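Local coordinates for hypothetical protein TTHA1281 (Thermus thermophilus, PDB 2E6X) that is of unknown function but belongs to the DUF3248 family and forms a two-chain assembly of small alpha/beta subunits, at residues D22-V27 with M53-Q58; L26-G31 with G60-E65. All coordinates share one frame; numbering follows the deposited sequence.

Interaction 1: residues D22-V27 with M53-Q58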
ATOM      1  N   ASP A  22       8.753 -16.286  -5.960  1.00 15.72           N
ATOM      2  CA  ASP A  22      10.063 -16.892  -5.780  1.00 15.57           C
ATOM      3  C   ASP A  22      10.976 -16.286  -4.695  1.00 16.92           C
ATOM      4  O   ASP A  22      12.140 -16.669  -4.581  1.00 11.97           O
ATOM      5  CB  ASP A  22      10.784 -16.903  -7.146  1.00 20.74           C
ATOM      6  CG  ASP A  22      10.932 -15.493  -7.758  1.00 24.85           C
ATOM      7  OD1 ASP A  22      10.401 -14.500  -7.180  1.00 24.04           O
ATOM      8  OD2 ASP A  22      11.574 -15.385  -8.830  1.00 30.58           O
ATOM      9  N   GLU A  23      10.480 -15.329  -3.911  1.00 15.09           N
ATOM     10  CA  GLU A  23      11.308 -14.773  -2.843  1.00 11.90           C
ATOM     11  C   GLU A  23      10.400 -14.396  -1.692  1.00 11.48           C
ATOM     12  O   GLU A  23       9.236 -14.117  -1.879  1.00 15.39           O
ATOM     13  CB  GLU A  23      12.122 -13.531  -3.319  1.00 18.58           C
ATOM     14  CG  GLU A  23      11.317 -12.543  -4.146  1.00 16.42           C
ATOM     15  CD  GLU A  23      12.025 -11.215  -4.341  1.00 16.72           C
ATOM     16  OE1 GLU A  23      13.240 -11.155  -4.111  1.00 18.60           O
ATOM     17  OE2 GLU A  23      11.358 -10.232  -4.725  1.00 16.09           O
ATOM     18  N   ASP A  24      10.958 -14.391  -0.494  1.00 10.45           N
ATOM     19  CA  ASP A  24      10.205 -14.072   0.693  1.00 11.92           C
ATOM     20  C   ASP A  24      10.029 -12.548   0.790  1.00 11.63           C
ATOM     21  O   ASP A  24      10.580 -11.910   1.666  1.00 10.79           O
ATOM     22  CB  ASP A  24      10.964 -14.633   1.891  1.00  9.15           C
ATOM     23  CG  ASP A  24      10.156 -14.576   3.156  1.00 14.53           C
ATOM     24  OD1 ASP A  24       8.971 -14.910   3.088  1.00 18.07           O
ATOM     25  OD2 ASP A  24      10.698 -14.185   4.197  1.00 20.14           O
ATOM     26  N   VAL A  25       9.245 -11.977  -0.120  1.00 11.40           N
ATOM     27  CA  VAL A  25       9.033 -10.532  -0.149  1.00  7.35           C
ATOM     28  C   VAL A  25       7.555 -10.167  -0.381  1.00  9.24           C
ATOM     29  O   VAL A  25       6.901 -10.743  -1.268  1.00  7.40           O
ATOM     30  CB  VAL A  25       9.877  -9.925  -1.268  1.00 11.40           C
ATOM     31  CG1 VAL A  25       9.584  -8.447  -1.403  1.00 10.78           C
ATOM     32  CG2 VAL A  25      11.397 -10.129  -0.963  1.00  9.98           C
ATOM     33  N   LEU A  26       7.052  -9.211   0.404  1.00  9.66           N
ATOM     34  CA  LEU A  26       5.679  -8.743   0.227  1.00  9.04           C
ATOM     35  C   LEU A  26       5.713  -7.701  -0.894  1.00  7.62           C
ATOM     36  O   LEU A  26       6.490  -6.750  -0.833  1.00  8.31           O
ATOM     37  CB  LEU A  26       5.119  -8.078   1.496  1.00  7.74           C
ATOM     38  CG  LEU A  26       3.758  -7.397   1.197  1.00  9.65           C
ATOM     39  CD1 LEU A  26       2.663  -8.506   1.072  1.00 10.03           C
ATOM     40  CD2 LEU A  26       3.388  -6.403   2.305  1.00 12.97           C
ATOM     41  N   VAL A  27       4.887  -7.893  -1.920  1.00  8.29           N
ATOM     42  CA  VAL A  27       4.856  -6.932  -3.014  1.00  8.95           C
ATOM     43  C   VAL A  27       3.564  -6.106  -2.960  1.00  9.15           C
ATOM     44  O   VAL A  27       2.459  -6.633  -2.749  1.00  9.07           O
ATOM     45  CB  VAL A  27       4.966  -7.650  -4.401  1.00  8.17           C
ATOM     46  CG1 VAL A  27       4.808  -6.663  -5.539  1.00  6.86           C
ATOM     47  CG2 VAL A  27       6.341  -8.405  -4.508  1.00  8.36           C
HETATM   48  N   MSE A  53       2.007 -11.064   6.464  1.00 13.95           N
HETATM   49  CA  MSE A  53       2.142  -9.710   5.931  1.00 15.41           C
HETATM   50  C   MSE A  53       2.713  -8.788   6.988  1.00 11.29           C
HETATM   51  O   MSE A  53       3.558  -7.967   6.687  1.00 13.41           O
HETATM   52  CB  MSE A  53       0.800  -9.137   5.457  1.00 13.48           C
HETATM   53  CG  MSE A  53       0.213  -9.798   4.222  1.00 22.29           C
HETATM   54 SE   MSE A  53      -1.333  -8.768   3.575  1.00 35.24          SE
HETATM   55  CE  MSE A  53      -1.016  -7.192   4.660  1.00 14.65           C
ATOM     56  N   ARG A  54       2.279  -8.941   8.235  1.00  8.34           N
ATOM     57  CA  ARG A  54       2.789  -8.066   9.269  1.00 10.74           C
ATOM     58  C   ARG A  54       4.297  -8.319   9.436  1.00  9.63           C
ATOM     59  O   ARG A  54       5.093  -7.388   9.474  1.00  8.85           O
ATOM     60  CB  ARG A  54       2.023  -8.299  10.598  1.00 10.41           C
ATOM     61  CG  ARG A  54       2.681  -7.672  11.800  1.00  9.80           C
ATOM     62  CD  ARG A  54       1.899  -8.043  13.083  1.00 15.06           C
ATOM     63  NE  ARG A  54       2.572  -7.576  14.289  1.00 12.67           N
ATOM     64  CZ  ARG A  54       3.462  -8.290  14.976  1.00 18.81           C
ATOM     65  NH1 ARG A  54       3.797  -9.534  14.576  1.00 15.84           N
ATOM     66  NH2 ARG A  54       4.015  -7.769  16.078  1.00 18.61           N
ATOM     67  N   ARG A  55       4.672  -9.594   9.505  1.00 10.93           N
ATOM     68  CA  ARG A  55       6.075  -9.984   9.658  1.00 12.91           C
ATOM     69  C   ARG A  55       6.970  -9.369   8.551  1.00 10.68           C
ATOM     70  O   ARG A  55       8.029  -8.794   8.807  1.00 11.47           O
ATOM     71  CB  ARG A  55       6.198 -11.516   9.615  1.00 13.34           C
ATOM     72  CG  ARG A  55       7.656 -12.007   9.495  1.00 28.08           C
ATOM     73  CD  ARG A  55       7.818 -13.540   9.478  1.00 31.35           C
ATOM     74  NE  ARG A  55       7.496 -14.180   8.195  1.00 34.02           N
ATOM     75  CZ  ARG A  55       8.273 -14.144   7.106  1.00 35.47           C
ATOM     76  NH1 ARG A  55       9.431 -13.500   7.132  1.00 33.68           N
ATOM     77  NH2 ARG A  55       7.886 -14.749   5.980  1.00 33.54           N
ATOM     78  N   LEU A  56       6.507  -9.493   7.325  1.00  7.14           N
ATOM     79  CA  LEU A  56       7.257  -8.997   6.180  1.00  8.21           C
ATOM     80  C   LEU A  56       7.393  -7.468   6.209  1.00  6.70           C
ATOM     81  O   LEU A  56       8.471  -6.929   5.917  1.00  9.63           O
ATOM     82  CB  LEU A  56       6.582  -9.516   4.902  1.00  6.81           C
ATOM     83  CG  LEU A  56       6.766 -11.037   4.656  1.00  8.38           C
ATOM     84  CD1 LEU A  56       5.895 -11.469   3.495  1.00 12.53           C
ATOM     85  CD2 LEU A  56       8.273 -11.388   4.347  1.00  7.55           C
ATOM     86  N   VAL A  57       6.340  -6.764   6.590  1.00  6.70           N
ATOM     87  CA  VAL A  57       6.439  -5.311   6.640  1.00  9.30           C
ATOM     88  C   VAL A  57       7.386  -4.962   7.774  1.00  9.96           C
ATOM     89  O   VAL A  57       8.313  -4.178   7.589  1.00  7.25           O
ATOM     90  CB  VAL A  57       5.067  -4.642   6.864  1.00  7.47           C
ATOM     91  CG1 VAL A  57       5.271  -3.067   7.014  1.00 11.11           C
ATOM     92  CG2 VAL A  57       4.169  -4.945   5.645  1.00  6.70           C
ATOM     93  N   GLN A  58       7.168  -5.558   8.937  1.00  8.58           N
ATOM     94  CA  GLN A  58       8.072  -5.272  10.051  1.00 10.21           C
ATOM     95  C   GLN A  58       9.541  -5.568   9.732  1.00 10.90           C
ATOM     96  O   GLN A  58      10.396  -4.817  10.164  1.00 11.20           O
ATOM     97  CB  GLN A  58       7.633  -6.015  11.324  1.00  8.50           C
ATOM     98  CG  GLN A  58       6.296  -5.454  11.846  1.00 10.35           C
ATOM     99  CD  GLN A  58       5.967  -5.935  13.229  1.00 10.17           C
ATOM    100  OE1 GLN A  58       6.167  -7.086  13.538  1.00 12.71           O
ATOM    101  NE2 GLN A  58       5.460  -5.042  14.072  1.00 12.07           N
TER

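Interaction 2: residues L26-G31 with G60-E65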
ATOM      1  N   LEU A  26       7.052  -9.211   0.404  1.00  9.66           N
ATOM      2  CA  LEU A  26       5.679  -8.743   0.227  1.00  9.04           C
ATOM      3  C   LEU A  26       5.713  -7.701  -0.894  1.00  7.62           C
ATOM      4  O   LEU A  26       6.490  -6.750  -0.833  1.00  8.31           O
ATOM      5  CB  LEU A  26       5.119  -8.078   1.496  1.00  7.74           C
ATOM      6  CG  LEU A  26       3.758  -7.397   1.197  1.00  9.65           C
ATOM      7  CD1 LEU A  26       2.663  -8.506   1.072  1.00 10.03           C
ATOM      8  CD2 LEU A  26       3.388  -6.403   2.305  1.00 12.97           C
ATOM      9  N   VAL A  27       4.887  -7.893  -1.920  1.00  8.29           N
ATOM     10  CA  VAL A  27       4.856  -6.932  -3.014  1.00  8.95           C
ATOM     11  C   VAL A  27       3.564  -6.106  -2.960  1.00  9.15           C
ATOM     12  O   VAL A  27       2.459  -6.633  -2.749  1.00  9.07           O
ATOM     13  CB  VAL A  27       4.966  -7.650  -4.401  1.00  8.17           C
ATOM     14  CG1 VAL A  27       4.808  -6.663  -5.539  1.00  6.86           C
ATOM     15  CG2 VAL A  27       6.341  -8.405  -4.508  1.00  8.36           C
ATOM     16  N   VAL A  28       3.710  -4.798  -3.042  1.00  8.09           N
ATOM     17  CA  VAL A  28       2.540  -3.934  -3.109  1.00  7.69           C
ATOM     18  C   VAL A  28       2.572  -3.279  -4.476  1.00 10.48           C
ATOM     19  O   VAL A  28       3.604  -2.681  -4.889  1.00  9.19           O
ATOM     20  CB  VAL A  28       2.567  -2.891  -2.004  1.00 10.92           C
ATOM     21  CG1 VAL A  28       1.497  -1.810  -2.252  1.00  8.85           C
ATOM     22  CG2 VAL A  28       2.315  -3.624  -0.668  1.00 13.44           C
ATOM     23  N   ARG A  29       1.492  -3.443  -5.225  1.00  8.28           N
ATOM     24  CA  ARG A  29       1.451  -2.804  -6.534  1.00 14.76           C
ATOM     25  C   ARG A  29       0.422  -1.693  -6.476  1.00 13.28           C
ATOM     26  O   ARG A  29      -0.674  -1.892  -5.934  1.00 13.56           O
ATOM     27  CB  ARG A  29       1.094  -3.810  -7.638  1.00 13.96           C
ATOM     28  CG  ARG A  29       2.142  -4.851  -7.798  1.00 16.23           C
ATOM     29  CD  ARG A  29       1.703  -5.927  -8.760  1.00 11.81           C
ATOM     30  NE  ARG A  29       2.827  -6.831  -9.025  1.00 12.06           N
ATOM     31  CZ  ARG A  29       2.701  -8.002  -9.618  1.00 10.09           C
ATOM     32  NH1 ARG A  29       1.487  -8.409 -10.012  1.00  8.01           N
ATOM     33  NH2 ARG A  29       3.775  -8.780  -9.782  1.00 12.08           N
ATOM     34  N   VAL A  30       0.781  -0.534  -7.023  1.00 14.38           N
ATOM     35  CA  VAL A  30      -0.121   0.618  -7.031  1.00 14.88           C
ATOM     36  C   VAL A  30      -0.112   1.382  -8.365  1.00 12.77           C
ATOM     37  O   VAL A  30       0.930   1.523  -9.019  1.00 11.07           O
ATOM     38  CB  VAL A  30       0.230   1.597  -5.888  1.00 12.15           C
ATOM     39  CG1 VAL A  30       1.628   2.216  -6.113  1.00 12.54           C
ATOM     40  CG2 VAL A  30      -0.808   2.698  -5.826  1.00 12.47           C
ATOM     41  N   GLY A  31      -1.275   1.871  -8.768  1.00 12.32           N
ATOM     42  CA  GLY A  31      -1.365   2.609 -10.013  1.00 11.43           C
ATOM     43  C   GLY A  31      -2.711   3.317 -10.098  1.00 13.28           C
ATOM     44  O   GLY A  31      -3.556   3.141  -9.216  1.00 12.91           O
ATOM     45  N   GLY A  60      10.897  -5.160   6.951  1.00  7.28           N
ATOM     46  CA  GLY A  60      11.316  -4.367   5.814  1.00 12.77           C
ATOM     47  C   GLY A  60      11.407  -5.132   4.495  1.00 12.59           C
ATOM     48  O   GLY A  60      11.920  -4.587   3.492  1.00 10.13           O
ATOM     49  N   ARG A  61      10.902  -6.366   4.456  1.00 10.40           N
ATOM     50  CA  ARG A  61      10.923  -7.184   3.203  1.00 12.98           C
ATOM     51  C   ARG A  61       9.682  -6.867   2.352  1.00  9.39           C
ATOM     52  O   ARG A  61       8.754  -7.696   2.246  1.00 12.45           O
ATOM     53  CB  ARG A  61      10.892  -8.690   3.521  1.00 12.80           C
ATOM     54  CG  ARG A  61      12.139  -9.219   4.225  1.00 19.94           C
ATOM     55  CD  ARG A  61      11.907 -10.638   4.708  1.00 21.24           C
ATOM     56  NE  ARG A  61      12.860 -11.026   5.737  1.00 25.72           N
ATOM     57  CZ  ARG A  61      14.161 -11.172   5.510  1.00 33.07           C
ATOM     58  NH1 ARG A  61      14.648 -10.960   4.284  1.00 29.30           N
ATOM     59  NH2 ARG A  61      14.982 -11.527   6.498  1.00 33.53           N
ATOM     60  N   VAL A  62       9.654  -5.670   1.774  1.00  7.62           N
ATOM     61  CA  VAL A  62       8.509  -5.191   0.988  1.00 10.11           C
ATOM     62  C   VAL A  62       9.032  -4.386  -0.208  1.00 10.53           C
ATOM     63  O   VAL A  62      10.013  -3.651  -0.095  1.00 11.02           O
ATOM     64  CB  VAL A  62       7.659  -4.172   1.763  1.00 11.07           C
ATOM     65  CG1 VAL A  62       6.339  -3.920   1.014  1.00 10.37           C
ATOM     66  CG2 VAL A  62       7.396  -4.638   3.138  1.00 10.28           C
ATOM     67  N   ARG A  63       8.358  -4.541  -1.335  1.00  6.70           N
ATOM     68  CA  ARG A  63       8.704  -3.848  -2.536  1.00  8.35           C
ATOM     69  C   ARG A  63       7.418  -3.213  -3.051  1.00  8.95           C
ATOM     70  O   ARG A  63       6.423  -3.899  -3.285  1.00  9.79           O
ATOM     71  CB  ARG A  63       9.257  -4.792  -3.581  1.00 11.32           C
ATOM     72  CG  ARG A  63       9.519  -4.078  -4.937  1.00  7.47           C
ATOM     73  CD  ARG A  63      10.298  -4.969  -5.904  1.00  8.65           C
ATOM     74  NE  ARG A  63      10.363  -4.357  -7.240  1.00  6.70           N
ATOM     75  CZ  ARG A  63      11.260  -3.434  -7.574  1.00 10.81           C
ATOM     76  NH1 ARG A  63      12.176  -3.008  -6.681  1.00  8.23           N
ATOM     77  NH2 ARG A  63      11.275  -2.961  -8.810  1.00 11.79           N
ATOM     78  N   VAL A  64       7.433  -1.911  -3.186  1.00  7.56           N
ATOM     79  CA  VAL A  64       6.244  -1.217  -3.709  1.00  8.37           C
ATOM     80  C   VAL A  64       6.497  -0.981  -5.199  1.00  8.09           C
ATOM     81  O   VAL A  64       7.565  -0.499  -5.599  1.00  7.82           O
ATOM     82  CB  VAL A  64       6.001   0.096  -2.990  1.00  6.70           C
ATOM     83  CG1 VAL A  64       4.718   0.840  -3.614  1.00  6.70           C
ATOM     84  CG2 VAL A  64       5.778  -0.221  -1.510  1.00  6.70           C
ATOM     85  N   GLU A  65       5.505  -1.306  -6.008  1.00  7.97           N
ATOM     86  CA  GLU A  65       5.649  -1.239  -7.468  1.00  9.38           C
ATOM     87  C   GLU A  65       4.626  -0.358  -8.148  1.00  8.77           C
ATOM     88  O   GLU A  65       3.428  -0.487  -7.878  1.00  7.74           O
ATOM     89  CB  GLU A  65       5.551  -2.691  -8.032  1.00  9.61           C
ATOM     90  CG  GLU A  65       6.679  -3.595  -7.534  1.00  8.66           C
ATOM     91  CD  GLU A  65       6.536  -5.052  -7.967  1.00 12.07           C
ATOM     92  OE1 GLU A  65       5.587  -5.396  -8.735  1.00  8.43           O
ATOM     93  OE2 GLU A  65       7.387  -5.865  -7.534  1.00 16.62           O
TER

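Interaction 1: residues D22-V27 with M53-Q58
L26 reaches from the start of strand 26-32 over three residues of helix 50-58, overlapping the side chains of M53, L56 and V57 where the helix packs against one face of the mixed sheet. Its two methyls divide the work. L26 CD1 meets CG of M53, a selenomethionine, at 4.2 Å, while L26 CD2 lies 3.7 Å from V57 CG2, one helical turn further on. Between them the stems close up, L26 CB standing 4.0 Å from L56 CB. A chi1 of 171°, with CG opposite the backbone N, carries the fork over the helix. The methyls of L56 divide too: L56 CD1 lies by L26 N and CB, and L56 CD2 comes within 3.6 Å of the D24 carbonyl O. M17 of strand 13-19 also touches L26 and M53, and L13 of the second subunit packs on M53. D24, the centre of an inverse gamma turn, faces R55 from the opposite direction, and the arginine bends at chi3 (78°) to present its guanidinium end-on. CG of L56 lies beneath one guanidinium face, off centre. R55 NH1 is also engaged by E59, the arginine's stronger partner, in a salt bridge. Carboxylate and guanidinium are nearly coplanar, 14° apart, and both oxygens use syn lone pairs: R55 NH2 gives D24 OD1 a bond of 3.1 Å, R55 NH1 gives D24 OD2 one of 3.3 Å.

Interaction 2: residues L26-G31 with G60-E65
E65 and R29 stand side by side on one face of the sheet, pointing the same way from paired positions. R29 NE bonds E65 OE1 at 3.1 Å from the syn side, 31° out of the carboxylate plane, and the two flat groups are turned 29° apart. On the same face V27 runs obliquely to the glutamate, its CG1 lying 3.4 Å from E65 OE2. R63 NE reaches that oxygen through a weak bond, completing a salt-bridge network; the far end of R29 is held by the carbonyl of P43. With E65 cut back to an alanine, R29 and R63 would probably lose their common acid, and V27 CG1 the carboxylate packed against it. On the opposite face, L26 and V62 lie side by side, pointing the same way, L26 CD2 to V62 CG1 4.1 Å, followed by V28 against V64 CG2; V30 CG1 also meets V64 CG1. Backbone bonds run from L26 N to R61 O (2.9 Å) through to V30 N and E65 O (2.8 Å). The strand segments, 16° apart, are a parallel pair joined through helices 36-41 and 50-58, the latter packed on the L26/V62 face, as in a beta-alpha-beta crossover.

Overall arrangement
After helix 2-8, strand 13-19 leads through a turn that includes D22-V25 into strand 26-32, its antiparallel neighbour, and both interactions start there, sharing L26 and V27. The chain then passes helix 36-41 and enters helix 50-58, where interaction 1 closes a loop with 25 residues between its segments. A short turn later strand 62-66 returns beside strand 26-32, and interaction 2 closes a loop of 28. The two loops cross rather than nest, starting from overlapping stretches and ending at successive ones. They meet through a probable L56 O to R61 N hydrogen bond and V57 packing on V62. Together they tie helix 50-58 and the strand outermost within this chain to the central strand, and both touch the second subunit.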